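Local coordinates for germination protein YpeB (Bacillus megaterium QM B1551, PDB 5BOI) that takes part in the germination of Bacillus spores, this chain being its C-terminal, PepSY-containing part, which is probably inhibitory, at residues D13-V18 and I31-S36; D41-S46 and I62-G67; N178-V183 and G206-D211; Y213-N218 and E225-L230. One frame throughout, in Å; residues are numbered along the deposited sequence.

Contact 1 of 4, residues D13-V18 and I31-S36; sequences DVAKQV and IHIVKS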
loop_
_atom_site.group_PDB
_atom_site.type_symbol
_atom_site.label_atom_id
_atom_site.label_comp_id
_atom_site.label_asym_id
_atom_site.label_seq_id
_atom_site.Cartn_x
_atom_site.Cartn_y
_atom_site.Cartn_z
ATOM N N ASP A 13 -2.183 24.176 -12.072
ATOM C CA ASP A 13 -0.757 24.440 -12.210
ATOM C C ASP A 13 0.007 23.847 -11.029
ATOM O O ASP A 13 1.140 23.389 -11.175
ATOM C CB ASP A 13 -0.498 25.946 -12.315
ATOM C CG ASP A 13 0.506 26.291 -13.398
ATOM O OD1 ASP A 13 1.535 25.593 -13.505
ATOM O OD2 ASP A 13 0.262 27.264 -14.145
ATOM N N VAL A 14 -0.624 23.859 -9.859
ATOM C CA VAL A 14 -0.028 23.295 -8.654
ATOM C C VAL A 14 -0.008 21.768 -8.723
ATOM O O VAL A 14 0.983 21.131 -8.359
ATOM C CB VAL A 14 -0.786 23.747 -7.389
ATOM C CG1 VAL A 14 -0.314 22.965 -6.172
ATOM C CG2 VAL A 14 -0.613 25.245 -7.173
ATOM N N ALA A 15 -1.104 21.187 -9.202
ATOM C CA ALA A 15 -1.197 19.739 -9.361
ATOM C C ALA A 15 -0.110 19.232 -10.311
ATOM O O ALA A 15 0.345 18.096 -10.201
ATOM C CB ALA A 15 -2.581 19.345 -9.865
ATOM N N LYS A 16 0.307 20.091 -11.235
ATOM C CA LYS A 16 1.378 19.775 -12.172
ATOM C C LYS A 16 2.718 19.569 -11.461
ATOM O O LYS A 16 3.480 18.666 -11.798
ATOM C CB LYS A 16 1.507 20.890 -13.212
ATOM C CG LYS A 16 1.527 20.428 -14.658
ATOM C CD LYS A 16 0.242 20.824 -15.371
ATOM C CE LYS A 16 0.368 20.669 -16.875
ATOM N NZ LYS A 16 -0.833 20.016 -17.465
ATOM N N GLN A 17 3.001 20.410 -10.472
ATOM C CA GLN A 17 4.300 20.383 -9.811
ATOM C C GLN A 17 4.391 19.211 -8.840
ATOM O O GLN A 17 5.469 18.659 -8.611
ATOM C CB GLN A 17 4.557 21.714 -9.089
ATOM C CG GLN A 17 5.775 21.716 -8.173
ATOM C CD GLN A 17 5.423 21.404 -6.729
ATOM O OE1 GLN A 17 4.348 21.768 -6.248
ATOM N NE2 GLN A 17 6.325 20.720 -6.033
ATOM N N VAL A 18 3.255 18.834 -8.267
ATOM C CA VAL A 18 3.198 17.638 -7.441
ATOM C C VAL A 18 3.661 16.447 -8.270
ATOM O O VAL A 18 4.535 15.681 -7.853
ATOM C CB VAL A 18 1.775 17.397 -6.897
ATOM C CG1 VAL A 18 1.760 16.222 -5.933
ATOM C CG2 VAL A 18 1.266 18.653 -6.205
ATOM N N ILE A 31 2.015 17.517 -20.146
ATOM C CA ILE A 31 1.026 17.006 -19.204
ATOM C C ILE A 31 -0.387 17.500 -19.524
ATOM O O ILE A 31 -0.685 18.684 -19.389
ATOM C CB ILE A 31 1.378 17.397 -17.756
ATOM C CG1 ILE A 31 2.846 17.071 -17.453
ATOM C CG2 ILE A 31 0.431 16.711 -16.766
ATOM C CD1 ILE A 31 3.264 17.355 -16.021
ATOM N N HIS A 32 -1.244 16.578 -19.959
ATOM C CA HIS A 32 -2.656 16.858 -20.211
ATOM C C HIS A 32 -3.453 16.651 -18.925
ATOM O O HIS A 32 -3.499 15.542 -18.387
ATOM C CB HIS A 32 -3.188 15.956 -21.337
ATOM C CG HIS A 32 -4.677 16.005 -21.516
ATOM N ND1 HIS A 32 -5.318 17.040 -22.160
ATOM C CD2 HIS A 32 -5.646 15.133 -21.148
ATOM C CE1 HIS A 32 -6.621 16.809 -22.176
ATOM N NE2 HIS A 32 -6.845 15.657 -21.567
ATOM N N ILE A 33 -4.073 17.717 -18.427
ATOM C CA ILE A 33 -4.760 17.650 -17.141
ATOM C C ILE A 33 -6.269 17.877 -17.287
ATOM O O ILE A 33 -6.713 18.739 -18.046
ATOM C CB ILE A 33 -4.158 18.670 -16.139
ATOM C CG1 ILE A 33 -4.916 18.651 -14.808
ATOM C CG2 ILE A 33 -4.156 20.066 -16.728
ATOM C CD1 ILE A 33 -4.202 19.382 -13.689
ATOM N N VAL A 34 -7.045 17.076 -16.561
ATOM C CA VAL A 34 -8.503 17.103 -16.616
ATOM C C VAL A 34 -9.076 17.230 -15.200
ATOM O O VAL A 34 -8.562 16.614 -14.268
ATOM C CB VAL A 34 -9.048 15.824 -17.307
ATOM C CG1 VAL A 34 -10.544 15.665 -17.095
ATOM C CG2 VAL A 34 -8.705 15.827 -18.792
ATOM N N LYS A 35 -10.124 18.035 -15.031
ATOM C CA LYS A 35 -10.769 18.184 -13.725
ATOM C C LYS A 35 -12.047 17.346 -13.647
ATOM O O LYS A 35 -12.742 17.169 -14.647
ATOM C CB LYS A 35 -11.084 19.657 -13.440
ATOM C CG LYS A 35 -11.973 20.314 -14.487
ATOM C CD LYS A 35 -12.529 21.679 -14.057
ATOM C CE LYS A 35 -12.619 21.848 -12.547
ATOM N NZ LYS A 35 -13.062 23.230 -12.182
ATOM N N SER A 36 -12.350 16.826 -12.461
ATOM C CA SER A 36 -13.569 16.047 -12.257
ATOM C C SER A 36 -14.816 16.924 -12.408
ATOM O O SER A 36 -14.833 18.074 -11.976
ATOM C CB SER A 36 -13.552 15.370 -10.882
ATOM O OG SER A 36 -13.376 16.317 -9.843
#

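Contact 2 of 4, residues D41-S46 and I62-G67; sequences DYEVYS and ITQKGG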
loop_
_atom_site.group_PDB
_atom_site.type_symbol
_atom_site.label_atom_id
_atom_site.label_comp_id
_atom_site.label_asym_id
_atom_site.label_seq_id
_atom_site.Cartn_x
_atom_site.Cartn_y
_atom_site.Cartn_z
ATOM N N ASP A 41 -18.017 12.076 -7.666
ATOM C CA ASP A 41 -18.068 11.798 -6.235
ATOM C C ASP A 41 -16.873 12.428 -5.518
ATOM O O ASP A 41 -16.971 12.827 -4.358
ATOM C CB ASP A 41 -18.095 10.287 -5.977
ATOM C CG ASP A 41 -19.326 9.612 -6.555
ATOM O OD1 ASP A 41 -20.396 10.256 -6.606
ATOM O OD2 ASP A 41 -19.223 8.432 -6.957
ATOM N N TYR A 42 -15.742 12.508 -6.217
ATOM C CA TYR A 42 -14.515 13.041 -5.634
ATOM C C TYR A 42 -13.906 14.136 -6.501
ATOM O O TYR A 42 -13.911 14.048 -7.729
ATOM C CB TYR A 42 -13.490 11.923 -5.426
ATOM C CG TYR A 42 -13.912 10.881 -4.416
ATOM C CD1 TYR A 42 -13.724 11.087 -3.055
ATOM C CD2 TYR A 42 -14.496 9.687 -4.826
ATOM C CE1 TYR A 42 -14.109 10.133 -2.129
ATOM C CE2 TYR A 42 -14.883 8.730 -3.907
ATOM C CZ TYR A 42 -14.686 8.959 -2.562
ATOM O OH TYR A 42 -15.070 8.007 -1.645
ATOM N N GLU A 43 -13.376 15.165 -5.849
ATOM C CA GLU A 43 -12.726 16.255 -6.558
ATOM C C GLU A 43 -11.275 15.892 -6.823
ATOM O O GLU A 43 -10.444 15.898 -5.914
ATOM C CB GLU A 43 -12.827 17.551 -5.761
ATOM C CG GLU A 43 -14.251 18.057 -5.628
ATOM C CD GLU A 43 -14.342 19.345 -4.840
ATOM O OE1 GLU A 43 -13.908 19.357 -3.667
ATOM O OE2 GLU A 43 -14.856 20.339 -5.392
ATOM N N VAL A 44 -10.983 15.568 -8.078
ATOM C CA VAL A 44 -9.680 15.038 -8.465
ATOM C C VAL A 44 -9.216 15.631 -9.801
ATOM O O VAL A 44 -10.036 15.902 -10.684
ATOM C CB VAL A 44 -9.735 13.486 -8.556
ATOM C CG1 VAL A 44 -8.504 12.915 -9.245
ATOM C CG2 VAL A 44 -9.908 12.870 -7.174
ATOM N N TYR A 45 -7.910 15.859 -9.932
ATOM C CA TYR A 45 -7.304 16.194 -11.219
ATOM C C TYR A 45 -6.718 14.959 -11.894
ATOM O O TYR A 45 -5.793 14.341 -11.368
ATOM C CB TYR A 45 -6.205 17.246 -11.059
ATOM C CG TYR A 45 -6.706 18.580 -10.567
ATOM C CD1 TYR A 45 -7.300 19.476 -11.446
ATOM C CD2 TYR A 45 -6.538 18.970 -9.246
ATOM C CE1 TYR A 45 -7.760 20.701 -11.016
ATOM C CE2 TYR A 45 -6.981 20.207 -8.809
ATOM C CZ TYR A 45 -7.595 21.064 -9.700
ATOM O OH TYR A 45 -8.048 22.291 -9.280
ATOM N N SER A 46 -7.257 14.600 -13.055
ATOM C CA SER A 46 -6.746 13.460 -13.819
ATOM C C SER A 46 -5.695 13.911 -14.822
ATOM O O SER A 46 -5.997 14.653 -15.757
ATOM C CB SER A 46 -7.880 12.736 -14.550
ATOM O OG SER A 46 -8.544 11.823 -13.697
ATOM N N ILE A 62 -4.627 13.359 -8.569
ATOM C CA ILE A 62 -4.282 14.152 -7.401
ATOM C C ILE A 62 -5.550 14.801 -6.869
ATOM O O ILE A 62 -6.436 15.175 -7.637
ATOM C CB ILE A 62 -3.230 15.228 -7.734
ATOM C CG1 ILE A 62 -2.078 14.620 -8.545
ATOM C CG2 ILE A 62 -2.734 15.919 -6.472
ATOM C CD1 ILE A 62 -0.867 15.513 -8.671
ATOM N N THR A 63 -5.646 14.918 -5.554
ATOM C CA THR A 63 -6.836 15.481 -4.940
ATOM C C THR A 63 -6.890 16.981 -5.215
ATOM O O THR A 63 -5.897 17.688 -5.038
ATOM C CB THR A 63 -6.866 15.212 -3.424
ATOM O OG1 THR A 63 -5.659 15.695 -2.824
ATOM C CG2 THR A 63 -6.968 13.722 -3.168
ATOM N N GLN A 64 -8.047 17.453 -5.671
ATOM C CA GLN A 64 -8.241 18.875 -5.905
ATOM C C GLN A 64 -7.982 19.625 -4.601
ATOM O O GLN A 64 -7.435 20.733 -4.599
ATOM C CB GLN A 64 -9.651 19.161 -6.432
ATOM C CG GLN A 64 -9.865 18.783 -7.893
ATOM C CD GLN A 64 -11.215 19.227 -8.426
ATOM O OE1 GLN A 64 -11.961 18.433 -9.002
ATOM N NE2 GLN A 64 -11.534 20.504 -8.243
ATOM N N LYS A 65 -8.365 19.000 -3.497
ATOM C CA LYS A 65 -8.078 19.533 -2.184
ATOM C C LYS A 65 -6.753 19.004 -1.640
ATOM O O LYS A 65 -6.502 17.793 -1.611
ATOM C CB LYS A 65 -9.243 19.213 -1.249
ATOM C CG LYS A 65 -9.399 17.745 -0.907
ATOM C CD LYS A 65 -10.536 17.453 0.069
ATOM C CE LYS A 65 -10.830 18.587 1.039
ATOM N NZ LYS A 65 -12.178 18.345 1.630
ATOM N N GLY A 66 -5.864 19.925 -1.283
ATOM C CA GLY A 66 -4.604 19.565 -0.649
ATOM C C GLY A 66 -3.528 18.959 -1.537
ATOM O O GLY A 66 -2.411 18.726 -1.076
ATOM N N GLY A 67 -3.863 18.685 -2.796
ATOM C CA GLY A 67 -2.900 18.157 -3.748
ATOM C C GLY A 67 -2.160 16.900 -3.314
ATOM O O GLY A 67 -0.929 16.848 -3.358
#

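Contact 3 of 4, residues N178-V183 and G206-D211; sequences NSNVKV and GTIKND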
loop_
_atom_site.group_PDB
_atom_site.type_symbol
_atom_site.label_atom_id
_atom_site.label_comp_id
_atom_site.label_asym_id
_atom_site.label_seq_id
_atom_site.Cartn_x
_atom_site.Cartn_y
_atom_site.Cartn_z
ATOM N N ASN A 178 -2.817 -23.635 15.124
ATOM C CA ASN A 178 -2.702 -25.062 14.890
ATOM C C ASN A 178 -1.330 -25.535 15.345
ATOM O O ASN A 178 -0.358 -24.781 15.305
ATOM C CB ASN A 178 -2.950 -25.398 13.418
ATOM C CG ASN A 178 -4.428 -25.379 13.057
ATOM O OD1 ASN A 178 -5.290 -25.396 13.936
ATOM N ND2 ASN A 178 -4.727 -25.350 11.761
ATOM N N SER A 179 -1.263 -26.783 15.787
ATOM C CA SER A 179 -0.067 -27.332 16.414
ATOM C C SER A 179 1.158 -27.299 15.499
ATOM O O SER A 179 2.294 -27.266 15.968
ATOM C CB SER A 179 -0.342 -28.768 16.864
ATOM O OG SER A 179 -1.605 -28.871 17.495
ATOM N N ASN A 180 0.927 -27.308 14.191
ATOM C CA ASN A 180 2.022 -27.390 13.229
ATOM C C ASN A 180 2.648 -26.041 12.874
ATOM O O ASN A 180 3.662 -25.989 12.177
ATOM C CB ASN A 180 1.540 -28.091 11.954
ATOM C CG ASN A 180 0.133 -27.684 11.561
ATOM O OD1 ASN A 180 -0.602 -27.106 12.360
ATOM N ND2 ASN A 180 -0.253 -27.994 10.330
ATOM N N VAL A 181 2.059 -24.954 13.361
ATOM C CA VAL A 181 2.557 -23.617 13.046
ATOM C C VAL A 181 3.839 -23.282 13.806
ATOM O O VAL A 181 3.905 -23.425 15.023
ATOM C CB VAL A 181 1.503 -22.539 13.355
ATOM C CG1 VAL A 181 2.013 -21.161 12.942
ATOM C CG2 VAL A 181 0.198 -22.853 12.640
ATOM N N LYS A 182 4.861 -22.829 13.089
ATOM C CA LYS A 182 6.088 -22.377 13.733
ATOM C C LYS A 182 6.159 -20.852 13.711
ATOM O O LYS A 182 6.548 -20.256 12.707
ATOM C CB LYS A 182 7.320 -22.981 13.050
ATOM C CG LYS A 182 7.265 -24.495 12.892
ATOM C CD LYS A 182 6.930 -25.174 14.212
ATOM C CE LYS A 182 6.759 -26.675 14.042
ATOM N NZ LYS A 182 8.049 -27.339 13.710
ATOM N N VAL A 183 5.785 -20.223 14.823
ATOM C CA VAL A 183 5.662 -18.767 14.858
ATOM C C VAL A 183 7.011 -18.089 14.760
ATOM O O VAL A 183 7.977 -18.508 15.400
ATOM C CB VAL A 183 4.960 -18.292 16.145
ATOM C CG1 VAL A 183 4.794 -16.785 16.138
ATOM C CG2 VAL A 183 3.614 -18.976 16.283
ATOM N N GLY A 206 4.265 -17.040 10.456
ATOM C CA GLY A 206 4.950 -18.286 10.744
ATOM C C GLY A 206 5.022 -19.201 9.537
ATOM O O GLY A 206 4.611 -18.834 8.434
ATOM N N THR A 207 5.565 -20.393 9.739
ATOM C CA THR A 207 5.670 -21.346 8.642
ATOM C C THR A 207 4.909 -22.609 8.976
ATOM O O THR A 207 4.984 -23.117 10.097
ATOM C CB THR A 207 7.128 -21.694 8.327
ATOM O OG1 THR A 207 7.700 -22.391 9.440
ATOM C CG2 THR A 207 7.932 -20.430 8.057
ATOM N N ILE A 208 4.146 -23.092 8.005
ATOM C CA ILE A 208 3.508 -24.391 8.110
ATOM C C ILE A 208 4.118 -25.266 7.027
ATOM O O ILE A 208 3.826 -25.076 5.850
ATOM C CB ILE A 208 1.980 -24.320 7.921
ATOM C CG1 ILE A 208 1.364 -23.187 8.739
ATOM C CG2 ILE A 208 1.346 -25.640 8.306
ATOM C CD1 ILE A 208 -0.110 -22.974 8.457
ATOM N N LYS A 209 4.988 -26.190 7.427
ATOM C CA LYS A 209 5.674 -27.078 6.493
ATOM C C LYS A 209 6.298 -26.315 5.322
ATOM O O LYS A 209 5.912 -26.519 4.170
ATOM C CB LYS A 209 4.716 -28.145 5.987
ATOM N N ASN A 210 7.229 -25.416 5.647
ATOM C CA ASN A 210 8.044 -24.654 4.685
ATOM C C ASN A 210 7.323 -23.508 3.965
ATOM O O ASN A 210 7.976 -22.605 3.444
ATOM C CB ASN A 210 8.660 -25.599 3.649
ATOM C CG ASN A 210 9.877 -26.324 4.184
ATOM O OD1 ASN A 210 10.061 -26.435 5.397
ATOM N ND2 ASN A 210 10.717 -26.825 3.281
ATOM N N ASP A 211 5.992 -23.527 3.948
ATOM C CA ASP A 211 5.227 -22.421 3.380
ATOM C C ASP A 211 5.033 -21.362 4.461
ATOM O O ASP A 211 4.811 -21.702 5.618
ATOM C CB ASP A 211 3.865 -22.885 2.871
ATOM C CG ASP A 211 3.904 -23.400 1.445
ATOM O OD1 ASP A 211 4.859 -23.080 0.696
ATOM O OD2 ASP A 211 2.963 -24.137 1.079
#

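Contact 4 of 4, residues Y213-N218 and E225-L230; sequences YRIFIN and EKVEKL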
loop_
_atom_site.group_PDB
_atom_site.type_symbol
_atom_site.label_atom_id
_atom_site.label_comp_id
_atom_site.label_asym_id
_atom_site.label_seq_id
_atom_site.Cartn_x
_atom_site.Cartn_y
_atom_site.Cartn_z
ATOM N N TYR A 213 2.869 -18.408 6.254
ATOM C CA TYR A 213 1.479 -18.009 6.467
ATOM C C TYR A 213 1.343 -16.824 7.403
ATOM O O TYR A 213 2.115 -16.696 8.345
ATOM C CB TYR A 213 0.676 -19.158 7.060
ATOM C CG TYR A 213 0.395 -20.240 6.048
ATOM C CD1 TYR A 213 1.320 -21.245 5.818
ATOM C CD2 TYR A 213 -0.770 -20.226 5.294
ATOM C CE1 TYR A 213 1.083 -22.232 4.896
ATOM C CE2 TYR A 213 -1.011 -21.208 4.349
ATOM C CZ TYR A 213 -0.077 -22.207 4.156
ATOM O OH TYR A 213 -0.309 -23.196 3.222
ATOM N N ARG A 214 0.359 -15.971 7.132
ATOM C CA ARG A 214 -0.089 -15.008 8.128
ATOM C C ARG A 214 -1.435 -15.489 8.653
ATOM O O ARG A 214 -2.358 -15.795 7.870
ATOM C CB ARG A 214 -0.216 -13.603 7.542
ATOM C CG ARG A 214 -0.464 -12.503 8.593
ATOM C CD ARG A 214 -0.576 -11.144 7.882
ATOM N NE ARG A 214 0.737 -10.631 7.508
ATOM C CZ ARG A 214 1.097 -10.252 6.284
ATOM N NH1 ARG A 214 0.245 -10.324 5.256
ATOM N NH2 ARG A 214 2.322 -9.783 6.098
ATOM N N ILE A 215 -1.534 -15.565 9.969
ATOM C CA ILE A 215 -2.765 -16.010 10.627
ATOM C C ILE A 215 -3.265 -14.957 11.598
ATOM O O ILE A 215 -2.506 -14.480 12.462
ATOM C CB ILE A 215 -2.551 -17.337 11.363
ATOM C CG1 ILE A 215 -2.222 -18.444 10.360
ATOM C CG2 ILE A 215 -3.853 -17.749 12.151
ATOM C CD1 ILE A 215 -1.330 -19.539 10.927
ATOM N N PHE A 216 -4.544 -14.599 11.472
ATOM C CA PHE A 216 -5.150 -13.629 12.381
ATOM C C PHE A 216 -6.079 -14.319 13.382
ATOM O O PHE A 216 -7.005 -15.042 12.960
ATOM C CB PHE A 216 -5.941 -12.582 11.600
ATOM C CG PHE A 216 -5.090 -11.715 10.694
ATOM C CD1 PHE A 216 -4.769 -12.130 9.410
ATOM C CD2 PHE A 216 -4.632 -10.476 11.137
ATOM C CE1 PHE A 216 -3.997 -11.316 8.568
ATOM C CE2 PHE A 216 -3.866 -9.663 10.304
ATOM C CZ PHE A 216 -3.552 -10.088 9.026
ATOM N N ILE A 217 -5.843 -14.086 14.673
ATOM C CA ILE A 217 -6.674 -14.659 15.749
ATOM C C ILE A 217 -7.435 -13.526 16.454
ATOM O O ILE A 217 -6.827 -12.562 16.923
ATOM C CB ILE A 217 -5.817 -15.427 16.781
ATOM C CG1 ILE A 217 -5.105 -16.625 16.147
ATOM C CG2 ILE A 217 -6.646 -15.889 18.005
ATOM C CD1 ILE A 217 -6.014 -17.616 15.472
ATOM N N ASN A 218 -8.764 -13.627 16.495
ATOM C CA ASN A 218 -9.598 -12.598 17.119
ATOM C C ASN A 218 -9.144 -12.332 18.570
ATOM O O ASN A 218 -8.987 -13.272 19.349
ATOM C CB ASN A 218 -11.083 -13.025 17.089
ATOM C CG ASN A 218 -12.019 -11.908 17.555
ATOM O OD1 ASN A 218 -12.007 -11.509 18.721
ATOM N ND2 ASN A 218 -12.829 -11.398 16.635
ATOM N N GLU A 225 -9.783 -15.378 12.198
ATOM C CA GLU A 225 -10.488 -14.406 11.357
ATOM C C GLU A 225 -9.988 -14.393 9.922
ATOM O O GLU A 225 -10.688 -13.956 9.009
ATOM C CB GLU A 225 -10.335 -13.017 11.960
ATOM C CG GLU A 225 -11.085 -12.867 13.301
ATOM C CD GLU A 225 -12.592 -12.694 13.181
ATOM O OE1 GLU A 225 -13.158 -12.730 12.053
ATOM O OE2 GLU A 225 -13.215 -12.488 14.250
ATOM N N LYS A 226 -8.752 -14.831 9.736
ATOM C CA LYS A 226 -8.148 -14.853 8.395
ATOM C C LYS A 226 -6.898 -15.693 8.433
ATOM O O LYS A 226 -6.095 -15.621 9.395
ATOM C CB LYS A 226 -7.802 -13.437 7.899
ATOM C CG LYS A 226 -7.027 -13.401 6.537
ATOM C CD LYS A 226 -6.787 -11.974 6.063
ATOM C CE LYS A 226 -6.193 -11.948 4.635
ATOM N NZ LYS A 226 -6.133 -10.538 4.166
ATOM N N VAL A 227 -6.752 -16.506 7.396
ATOM C CA VAL A 227 -5.543 -17.276 7.170
ATOM C C VAL A 227 -5.060 -17.067 5.738
ATOM O O VAL A 227 -5.799 -17.274 4.753
ATOM C CB VAL A 227 -5.764 -18.779 7.427
ATOM C CG1 VAL A 227 -4.483 -19.557 7.041
ATOM C CG2 VAL A 227 -6.160 -19.006 8.893
ATOM N N GLU A 228 -3.796 -16.702 5.595
ATOM C CA GLU A 228 -3.305 -16.307 4.288
ATOM C C GLU A 228 -1.908 -16.871 3.980
ATOM O O GLU A 228 -0.943 -16.642 4.726
ATOM C CB GLU A 228 -3.291 -14.782 4.243
ATOM C CG GLU A 228 -2.697 -14.224 3.026
ATOM C CD GLU A 228 -2.181 -12.825 3.239
ATOM O OE1 GLU A 228 -2.266 -12.261 4.368
ATOM O OE2 GLU A 228 -1.662 -12.318 2.242
ATOM N N LYS A 229 -1.780 -17.631 2.904
ATOM C CA LYS A 229 -0.442 -18.014 2.451
ATOM C C LYS A 229 0.321 -16.835 1.832
ATOM O O LYS A 229 -0.220 -16.082 1.004
ATOM C CB LYS A 229 -0.504 -19.155 1.423
ATOM C CG LYS A 229 0.868 -19.593 0.943
ATOM C CD LYS A 229 0.834 -20.972 0.271
ATOM C CE LYS A 229 -0.136 -20.987 -0.901
ATOM N NZ LYS A 229 0.286 -21.944 -1.962
ATOM N N LEU A 230 1.586 -16.679 2.218
ATOM C CA LEU A 230 2.421 -15.668 1.588
ATOM C C LEU A 230 3.386 -16.320 0.583
ATOM O O LEU A 230 3.708 -17.495 0.691
ATOM C CB LEU A 230 3.206 -14.882 2.642
ATOM C CG LEU A 230 2.423 -14.379 3.861
ATOM C CD1 LEU A 230 3.316 -13.485 4.723
ATOM C CD2 LEU A 230 1.171 -13.623 3.453
#

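Contact 1 of 4, residues D13-V18 and I31-S36
Helix 12-22 leans on strand 30-35 in the part of the chain that belongs to the YpeB PepSY1-PepSY2 family, with A15 and K16 meeting I31 and I33. The axes of helix 13-18 and strand 31-35 approach to 10.0 Å, and K16 reaches across between them. Its chain and that of I31 slide past each other in opposite directions: K16 CG passes I31 CD1 at 3.8 Å, and K16 CE lies 3.5 Å from I31 CB. A lysine suits this border position because its methylenes can rest on isoleucine while the ammonium travels on to a polar atom. It gets there through bends at chi2 and chi4 and through a first torsion of -130°, well away from a staggered value. K16 NZ is then modelled 2.3 Å from I31 O, too short for the details of this hydrogen bond to be trusted. On I33 the CG1 branch runs anti to the backbone N (chi1 177°), carrying CD1 to 4.2 Å from A15 CB; the short alanine side chain meets the end of this branch without crowding it. I31 and I33 also touch L47 of strand 44-50, and I33 reaches E12, so both isoleucines fill the layer between helix and sheet. A helix laid across the face of an antiparallel sheet in this way is the arrangement expected of a PepSY domain.

Contact 2 of 4, residues D41-S46 and I62-G67
Y45 and Q64 meet at the open end of the beta hairpin formed by strands 44-50 and 57-63. Q64 lies over one face of the tyrosine ring in a CH-pi contact: its CG sits 3.7 Å from the Y45 ring centroid, 25° off the normal and displaced toward the rim, nearest to CE2. The two side chains cross at about a right angle. With CG anti to its own carbonyl carbon (chi1 -75°) and the chain extended beyond, Q64 passes over the ring and carries its amide to E43, where Q64 OE1 is 3.5 Å from E43 CB. Glutamine suits the place, since its methylenes serve the ring while OE1 is hydrogen-bonded to S36 OG, just past the end of strand 30-35; the same hydroxyl also bonds V44 N and Y42 O. The backbone pairing next to it sets the register. Y45 and I62 form a hydrogen-bonded antiparallel pair, with Y45 N 2.8 Å from I62 O and I62 N 3.2 Å from Y45 O. V44 and T63, the neighbouring non-hydrogen-bonded pair, put their side chains on the other face. Beyond T63 the chain turns, yet Q64 N still reaches E43 O at 2.9 Å. Farther out, V10 O takes the Y45 hydroxyl in a hydrogen bond, and helix 12-22 covers the face that carries Y45 and I62, E12 and A15 touching Y45 and V18 touching I62. G66 and G67 both adopt positive phi, which glycine accepts readily, and the turn before them is tied by T63 OG1 donating to K65 O at 2.6 Å.

Contact 3 of 4, residues N178-V183 and G206-D211
K182 and T207 form a hydrogen-bonded antiparallel pair, followed by V183 and G206 as a non-hydrogen-bonded one, at the open end of the beta hairpin of strands 182-192 and 198-208. K182 N gives to T207 O at 3.0 Å, and T207 N returns the bond to K182 O at 3.1 Å. The strands run close at G206, whose CA is 3.2 Å from K182 O; a beta carbon there would collide with that oxygen, which explains why glycine suits the site. On one face, K182 CB passes T207 OG1 at 3.7 Å, the two side chains crossing at about a right angle before the rest of the lysine departs from the pair. I208 works beyond the paired residues. With CG1 beside the backbone N (chi1 -47°), its CG2 falls anti to that N and meets N180 ND2 at 3.5 Å, while CG1 lies 4.1 Å from V181 CG2. A branched isoleucine can thus serve two neighbours at once, and it also rests on Y213. With an alanine here both branches go, which would probably open a gap beside V181 CG2 and leave the N180 amide freer to turn. Tight turns flank these residues. N178 to V181 is a type I turn, and I208 to D211 is a type I' turn whose middle residues K209 and N210 both have positive phi; N210 is an asparagine, which tolerates that conformation well. The I' turn links strand 198-208 to strand 211-218, and across it I208 N binds D211 O at 2.8 Å.

Contact 4 of 4, residues Y213-N218 and E225-L230
The Y213 ring carries K229 CG over one face, and Y213 CE2 lies 3.6 Å from K229 CB, so the lysine's methylenes pack against one face of the ring. The guanidinium of R214 has L230 CD1 above one face and E228 OE1 near its plane, at the edge. That salt bridge is bent: R214 NH1 meets E228 OE1 at 3.3 Å on the syn side, with an N-H...O angle of 139°. Arginine suits this place because its several N-H groups can serve both that carboxylate and A107 O, which NH2 bonds, while its flat face takes a leucine. At the edge of the F216 ring sits K226 O, in plane, with K226 CB 3.6 Å from F216 CD1. Farther along, the N218 amide gives ND2 to the anti side of E225 OE2 at 2.7 Å, nearly in its own plane. A serine in place of Y213 would probably leave V227 CG1 and the K229 chain without the ring they rest on. Backbone bonds, such as F216 N to K226 O at 2.8 Å, hold this antiparallel hairpin. On its other side strand 211-218 pairs with strand 198-208, while F216 packs edge-to-face on Y131 and touches A189 and I191 of strand 182-192.

The four contacts fall into two neighbouring pairs on opposite sides of the chain's centre. Contacts 1 and 2 lie about 10 Å apart between centres; contact 1's strand 30-35 lies next to contact 2's strand 44-50 in the sheet, V34 O standing 2.7 Å from S46 N. Contact 1 is helix on sheet, carried chiefly by the K16 chain with one apolar pair beside it; contact 2 is strand on strand with a ring face in use. Contacts 3 and 4, about 11 Å apart between centres, join through strands 198-208 and 211-218. Contacts 1, 2 and 4 are partly buried. Contact 3 is the surface one, two turns and few side chains, whereas contact 4 adds ionic and amide bonds to regular pairing.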